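Local structure of phosphoserine aminotransferase SerC (Cytophaga hutchinsonii ATCC 33406, 3FFR) at residues S95-F98 and Y99-A102. The protein probably catalyses the pyridoxal-phosphate-dependent, reversible transamination between phosphoserine and 2-oxoglutarate, a step of serine biosynthesis. Sequence-based numbering, arbitrary orientation.
Sequences SKRF and YEFA
Glu-100 OE1 is gripped by two partners, Arg-97 NH1 in a salt bridge at 3.0 Å and a water that donates to it at 2.7 Å. The other oxygen, OE2, takes the NZ of Lys-96 at 2.7 Å; NZ comes from the syn side and NH1 from the anti side, each somewhat out of the carboxylate plane. One carboxylate thus serves a lysine four residues and an arginine three residues before it on the same helix, and the water closes a ring by accepting from Lys-96 NZ. The long lysine suits its place because its chain runs extended until a bend at the last torsion (chi4 -80°) swings NZ onto the carboxylate. In the conformer described, one of two for this side chain, Arg-97 NH1 also pairs with Glu-104, a turn beyond Glu-100, so the charges continue along the helix. The same guanidinium lies across the ring edge of Phe-101, whose CE1 sits over the centre of one face, 3.4 Å from Arg-97 CZ. The two planes are 78° apart, so the contact is van der Waals packing of a ring edge on a flat cation. Beneath run the regular bonds of the helix, such as Phe-101 N to Arg-97 O at 2.9 Å. The inward residues are mostly aromatic or small: Phe-98 stacks on Trp-74, Phe-101 meets the same indole edge-to-face, and Ala-102 fits against strand 85-90. With an alanine at Glu-100, Lys-96 NZ is likely to lose its carboxylate mate and the water one acceptor, leaving Arg-97 dependent on Glu-104. In this beta-alpha-beta unit, helix 93-104 therefore presents two unlike sides, a largely apolar one against the sheet and helix 70-81 and a charged one on which Glu-100, with Glu-104 for the arginine, probably balances the charges of Lys-96 and Arg-97.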
ATOM      1  N   SER A  95     -11.344   2.902  17.140  1.00 27.12           N
ATOM      2  CA  SER A  95     -12.401   3.917  16.975  1.00 25.78           C
ATOM      3  C   SER A  95     -11.908   5.287  17.468  1.00 27.02           C
ATOM      4  O   SER A  95     -12.213   6.324  16.875  1.00 26.97           O
ATOM      5  CB  SER A  95     -13.724   3.489  17.620  1.00 26.32           C
ATOM      6  OG  SER A  95     -13.558   3.124  18.973  1.00 26.91           O
ATOM      7  N   LYS A  96     -11.077   5.270  18.505  1.00 27.52           N
ATOM      8  CA  LYS A  96     -10.482   6.518  19.025  1.00 27.69           C
ATOM      9  C   LYS A  96      -9.526   7.181  18.017  1.00 27.19           C
ATOM     10  O   LYS A  96      -9.539   8.398  17.799  1.00 26.03           O
ATOM     11  CB  LYS A  96      -9.741   6.267  20.326  1.00 27.63           C
ATOM     12  CG  LYS A  96      -8.996   7.473  20.915  1.00 30.99           C
ATOM     13  CD  LYS A  96      -8.337   7.025  22.254  1.00 35.23           C
ATOM     14  CE  LYS A  96      -7.453   8.062  22.922  1.00 48.94           C
ATOM     15  NZ  LYS A  96      -6.088   8.118  22.280  1.00 59.11           N
ATOM     16  N   ARG A  97      -8.703   6.358  17.383  1.00 26.75           N
ATOM     17  CA  ARG A  97      -7.693   6.873  16.428  0.60 28.19           C
ATOM     18  C   ARG A  97      -8.395   7.525  15.233  1.00 26.22           C
ATOM     19  O   ARG A  97      -7.990   8.622  14.785  1.00 28.43           O
ATOM     20  CB  ARG A  97      -6.707   5.790  15.979  0.60 27.54           C
ATOM     21  CG  ARG A  97      -5.481   6.378  15.238  0.60 29.44           C
ATOM     22  CD  ARG A  97      -4.433   7.054  16.163  0.60 31.14           C
ATOM     23  NE  ARG A  97      -3.455   7.798  15.365  0.60 32.24           N
ATOM     24  CZ  ARG A  97      -3.496   9.124  15.206  0.60 32.50           C
ATOM     25  NH1 ARG A  97      -4.363   9.839  15.893  0.60 23.54           N
ATOM     26  NH2 ARG A  97      -2.613   9.740  14.411  0.60 31.83           N
ATOM     27  N   PHE A  98      -9.462   6.879  14.755  1.00 26.41           N
ATOM     28  CA  PHE A  98     -10.267   7.408  13.612  1.00 26.07           C
ATOM     29  C   PHE A  98     -10.849   8.750  13.997  1.00 26.89           C
ATOM     30  O   PHE A  98     -10.754   9.728  13.271  1.00 26.71           O
ATOM     31  CB  PHE A  98     -11.316   6.351  13.211  1.00 25.61           C
ATOM     32  CG  PHE A  98     -12.120   6.671  11.997  1.00 28.59           C
ATOM     33  CD1 PHE A  98     -11.738   7.655  11.100  1.00 32.33           C
ATOM     34  CD2 PHE A  98     -13.193   5.846  11.685  1.00 30.32           C
ATOM     35  CE1 PHE A  98     -12.496   7.886   9.956  1.00 31.39           C
ATOM     36  CE2 PHE A  98     -13.941   6.078  10.528  1.00 30.54           C
ATOM     37  CZ  PHE A  98     -13.587   7.077   9.686  1.00 30.20           C
ATOM     38  N   TYR A  99     -11.405   8.819  15.198  1.00 24.51           N
ATOM     39  CA  TYR A  99     -11.938  10.075  15.712  1.00 24.82           C
ATOM     40  C   TYR A  99     -10.853  11.148  15.730  1.00 25.74           C
ATOM     41  O   TYR A  99     -11.087  12.295  15.338  1.00 26.16           O
ATOM     42  CB  TYR A  99     -12.514   9.837  17.130  1.00 26.81           C
ATOM     43  CG  TYR A  99     -12.618  11.065  18.014  1.00 24.00           C
ATOM     44  CD1 TYR A  99     -13.617  11.996  17.817  1.00 24.75           C
ATOM     45  CD2 TYR A  99     -11.728  11.263  19.051  1.00 27.39           C
ATOM     46  CE1 TYR A  99     -13.717  13.103  18.620  1.00 28.08           C
ATOM     47  CE2 TYR A  99     -11.802  12.369  19.846  1.00 28.26           C
ATOM     48  CZ  TYR A  99     -12.808  13.281  19.644  1.00 29.72           C
ATOM     49  OH  TYR A  99     -12.885  14.391  20.466  1.00 29.47           O
ATOM     50  N   GLU A 100      -9.661  10.763  16.180  1.00 26.63           N
ATOM     51  CA  GLU A 100      -8.533  11.714  16.263  1.00 25.95           C
ATOM     52  C   GLU A 100      -8.077  12.251  14.906  1.00 28.09           C
ATOM     53  O   GLU A 100      -7.658  13.400  14.765  1.00 25.44           O
ATOM     54  CB  GLU A 100      -7.336  11.070  16.981  1.00 26.66           C
ATOM     55  CG  GLU A 100      -7.582  10.905  18.470  1.00 27.78           C
ATOM     56  CD  GLU A 100      -6.537  10.064  19.174  1.00 34.17           C
ATOM     57  OE1 GLU A 100      -5.725   9.411  18.497  1.00 30.09           O
ATOM     58  OE2 GLU A 100      -6.578  10.024  20.430  1.00 30.97           O
ATOM     59  N   PHE A 101      -8.192  11.409  13.893  1.00 26.69           N
ATOM     60  CA  PHE A 101      -7.834  11.844  12.520  1.00 26.23           C
ATOM     61  C   PHE A 101      -8.649  13.062  12.109  1.00 26.42           C
ATOM     62  O   PHE A 101      -8.170  13.934  11.381  1.00 27.69           O
ATOM     63  CB  PHE A 101      -8.100  10.730  11.485  1.00 26.72           C
ATOM     64  CG  PHE A 101      -7.003   9.729  11.347  1.00 25.93           C
ATOM     65  CD1 PHE A 101      -6.127   9.440  12.394  1.00 28.28           C
ATOM     66  CD2 PHE A 101      -6.862   9.028  10.144  1.00 27.70           C
ATOM     67  CE1 PHE A 101      -5.116   8.496  12.250  1.00 26.94           C
ATOM     68  CE2 PHE A 101      -5.877   8.076  10.001  1.00 27.78           C
ATOM     69  CZ  PHE A 101      -5.018   7.797  11.053  1.00 26.55           C
ATOM     70  N   ALA A 102      -9.911  13.114  12.516  1.00 27.67           N
ATOM     71  CA  ALA A 102     -10.757  14.233  12.091  1.00 26.06           C
ATOM     72  C   ALA A 102     -10.123  15.564  12.540  1.00 28.47           C
ATOM     73  O   ALA A 102      -9.958  16.497  11.754  1.00 29.95           O
ATOM     74  CB  ALA A 102     -12.222  14.091  12.628  1.00 29.27           C
TER
HETATM   75  O   HOH W   1      -4.684   7.281  19.748  1.00 34.51           O